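Local coordinates for glutathione s-transferase (Haemonchus contortus, PDB 2WS2), which probably catalyses the conjugation of glutathione to electrophilic compounds, releasing a halide anion from halogenated substrates, at residues 103-108 against 119-124. Sequence-based numbering, arbitrary orientation.
Sequences RPYFKV and ALEKDV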
loop_
_atom_site.group_PDB
_atom_site.type_symbol
_atom_site.label_atom_id
_atom_site.label_comp_id
_atom_site.label_asym_id
_atom_site.label_seq_id
_atom_site.Cartn_x
_atom_site.Cartn_y
_atom_site.Cartn_z
ATOM N N ARG A 103 1.034 -11.908 -9.844
ATOM C CA ARG A 103 2.348 -12.532 -9.608
ATOM C C ARG A 103 2.362 -14.027 -9.981
ATOM O O ARG A 103 3.099 -14.417 -10.870
ATOM C CB ARG A 103 2.783 -12.389 -8.128
ATOM C CG ARG A 103 3.574 -11.156 -7.736
ATOM C CD ARG A 103 2.739 -10.286 -6.793
ATOM N NE ARG A 103 3.514 -9.383 -5.938
ATOM C CZ ARG A 103 4.024 -8.217 -6.316
ATOM N NH1 ARG A 103 3.892 -7.799 -7.573
ATOM N NH2 ARG A 103 4.710 -7.479 -5.445
ATOM N N PRO A 104 1.579 -14.874 -9.280
ATOM C CA PRO A 104 1.558 -16.301 -9.595
ATOM C C PRO A 104 1.565 -16.663 -11.070
ATOM O O PRO A 104 2.123 -17.704 -11.429
ATOM C CB PRO A 104 0.272 -16.769 -8.933
ATOM C CG PRO A 104 0.273 -15.991 -7.664
ATOM C CD PRO A 104 0.938 -14.643 -7.975
ATOM N N TYR A 105 0.991 -15.819 -11.917
ATOM C CA TYR A 105 1.067 -16.037 -13.368
ATOM C C TYR A 105 2.303 -15.348 -13.987
ATOM O O TYR A 105 2.718 -15.663 -15.096
ATOM C CB TYR A 105 -0.254 -15.614 -14.043
ATOM C CG TYR A 105 -0.160 -15.530 -15.547
ATOM C CD1 TYR A 105 -0.279 -16.676 -16.332
ATOM C CD2 TYR A 105 0.096 -14.324 -16.178
ATOM C CE1 TYR A 105 -0.173 -16.615 -17.703
ATOM C CE2 TYR A 105 0.214 -14.252 -17.561
ATOM C CZ TYR A 105 0.062 -15.402 -18.312
ATOM O OH TYR A 105 0.175 -15.349 -19.673
ATOM N N PHE A 106 2.932 -14.446 -13.241
ATOM C CA PHE A 106 4.116 -13.743 -13.719
ATOM C C PHE A 106 5.345 -14.670 -13.770
ATOM O O PHE A 106 6.294 -14.420 -14.521
ATOM C CB PHE A 106 4.390 -12.545 -12.801
ATOM C CG PHE A 106 4.308 -11.199 -13.480
ATOM C CD1 PHE A 106 3.538 -11.010 -14.631
ATOM C CD2 PHE A 106 4.997 -10.113 -12.950
ATOM C CE1 PHE A 106 3.466 -9.762 -15.238
ATOM C CE2 PHE A 106 4.929 -8.851 -13.560
ATOM C CZ PHE A 106 4.158 -8.679 -14.703
ATOM N N LYS A 107 5.305 -15.740 -12.970
ATOM C CA LYS A 107 6.442 -16.629 -12.760
ATOM C C LYS A 107 6.372 -17.902 -13.604
ATOM O O LYS A 107 7.387 -18.349 -14.136
ATOM C CB LYS A 107 6.574 -16.986 -11.266
ATOM C CG LYS A 107 6.620 -15.774 -10.326
ATOM C CD LYS A 107 7.792 -14.836 -10.633
ATOM C CE LYS A 107 7.372 -13.587 -11.385
ATOM N NZ LYS A 107 8.507 -12.669 -11.688
ATOM N N VAL A 108 5.180 -18.483 -13.711
ATOM C CA VAL A 108 4.921 -19.642 -14.585
ATOM C C VAL A 108 5.393 -19.444 -16.054
ATOM O O VAL A 108 5.222 -20.329 -16.924
ATOM C CB VAL A 108 3.444 -20.067 -14.460
ATOM C CG1 VAL A 108 2.736 -20.127 -15.789
ATOM C CG2 VAL A 108 3.309 -21.363 -13.658
ATOM N N ALA A 119 -4.250 -21.774 -18.500
ATOM C CA ALA A 119 -5.391 -21.616 -17.594
ATOM C C ALA A 119 -5.083 -20.815 -16.324
ATOM O O ALA A 119 -5.895 -20.776 -15.398
ATOM C CB ALA A 119 -6.046 -22.963 -17.275
ATOM N N LEU A 120 -3.918 -20.178 -16.290
ATOM C CA LEU A 120 -3.604 -19.157 -15.293
ATOM C C LEU A 120 -3.694 -17.807 -15.981
ATOM O O LEU A 120 -4.174 -16.819 -15.403
ATOM C CB LEU A 120 -2.208 -19.349 -14.722
ATOM C CG LEU A 120 -2.030 -20.270 -13.515
ATOM C CD1 LEU A 120 -0.855 -19.760 -12.777
ATOM C CD2 LEU A 120 -3.277 -20.301 -12.613
ATOM N N GLU A 121 -3.219 -17.774 -17.217
ATOM C CA GLU A 121 -3.539 -16.686 -18.110
ATOM C C GLU A 121 -5.025 -16.419 -17.985
ATOM O O GLU A 121 -5.399 -15.318 -17.631
ATOM C CB GLU A 121 -3.197 -17.055 -19.549
ATOM C CG GLU A 121 -3.203 -15.879 -20.517
ATOM C CD GLU A 121 -2.210 -16.048 -21.646
ATOM O OE1 GLU A 121 -2.512 -15.594 -22.776
ATOM O OE2 GLU A 121 -1.103 -16.604 -21.401
ATOM N N LYS A 122 -5.852 -17.430 -18.252
ATOM C CA LYS A 122 -7.308 -17.255 -18.353
ATOM C C LYS A 122 -8.161 -17.312 -17.065
ATOM O O LYS A 122 -9.290 -16.836 -17.096
ATOM C CB LYS A 122 -7.914 -18.159 -19.451
ATOM C CG LYS A 122 -7.794 -19.663 -19.219
ATOM C CD LYS A 122 -8.227 -20.473 -20.450
ATOM C CE LYS A 122 -7.048 -20.892 -21.335
ATOM N NZ LYS A 122 -7.236 -22.284 -21.868
ATOM N N ASP A 123 -7.657 -17.888 -15.967
ATOM C CA ASP A 123 -8.442 -17.910 -14.686
ATOM C C ASP A 123 -7.844 -16.999 -13.589
ATOM O O ASP A 123 -8.415 -16.847 -12.492
ATOM C CB ASP A 123 -8.699 -19.344 -14.160
ATOM C CG ASP A 123 -9.764 -20.125 -14.989
ATOM O OD1 ASP A 123 -10.992 -19.931 -14.823
ATOM O OD2 ASP A 123 -9.372 -20.978 -15.797
ATOM N N VAL A 124 -6.714 -16.377 -13.892
ATOM C CA VAL A 124 -6.111 -15.380 -13.008
ATOM C C VAL A 124 -5.850 -14.046 -13.743
ATOM O O VAL A 124 -6.474 -13.028 -13.427
ATOM C CB VAL A 124 -4.803 -15.909 -12.356
ATOM C CG1 VAL A 124 -3.989 -14.764 -11.752
ATOM C CG2 VAL A 124 -5.101 -17.013 -11.312
#
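The ring of Y105 stands against the first turns of helix 118-143, with the backbone between L120 and E121 beside it. This is helix packing in the all-helical C-terminal domain of a glutathione transferase, where the short helix 103-107 runs nearly antiparallel to the start of helix 118-143, at 165°. Y105 meets the backbone of that helix obliquely, its CE1 3.3 Å from E121 N, with CD1 close to L120 C. The carboxylate of E121 sits beyond the hydroxyl, its plane turned 74° from that of the ring, and the ring of F125, from the next turn of the same helix, meets the Y105 ring with only a modest tilt between the planes. The chain links the two helices through a mostly non-helical connection; their axes stay 9.6 Å apart, and the flat ring of Y105 fills part of the space between them. With CG anti to the backbone N (chi1 168°), Y105 swings its ring across the flank of the neighbouring helix, bringing the hydroxyl to the side chain of E121. The ring's apolar carbons suit the aliphatic L120, whose CB is 3.7 Å from Y105 CD1, while the branched V124 reaches the tyrosine CB more loosely through CG1. Beside them, L120 CD1 borders the carbonyl oxygen of P104. A buried tyrosine needs a polar partner for its hydroxyl, and glutamate has the length to supply one: the E121 chain leaves with CG anti to N and bends at chi2. Its carboxylate is shared between two tyrosines, OE1 being hydrogen-bonded to the hydroxyl of Y169, which also touches Y105. The other oxygen, E121 OE2, accepts a very short hydrogen bond of 2.5 Å from Y105 OH.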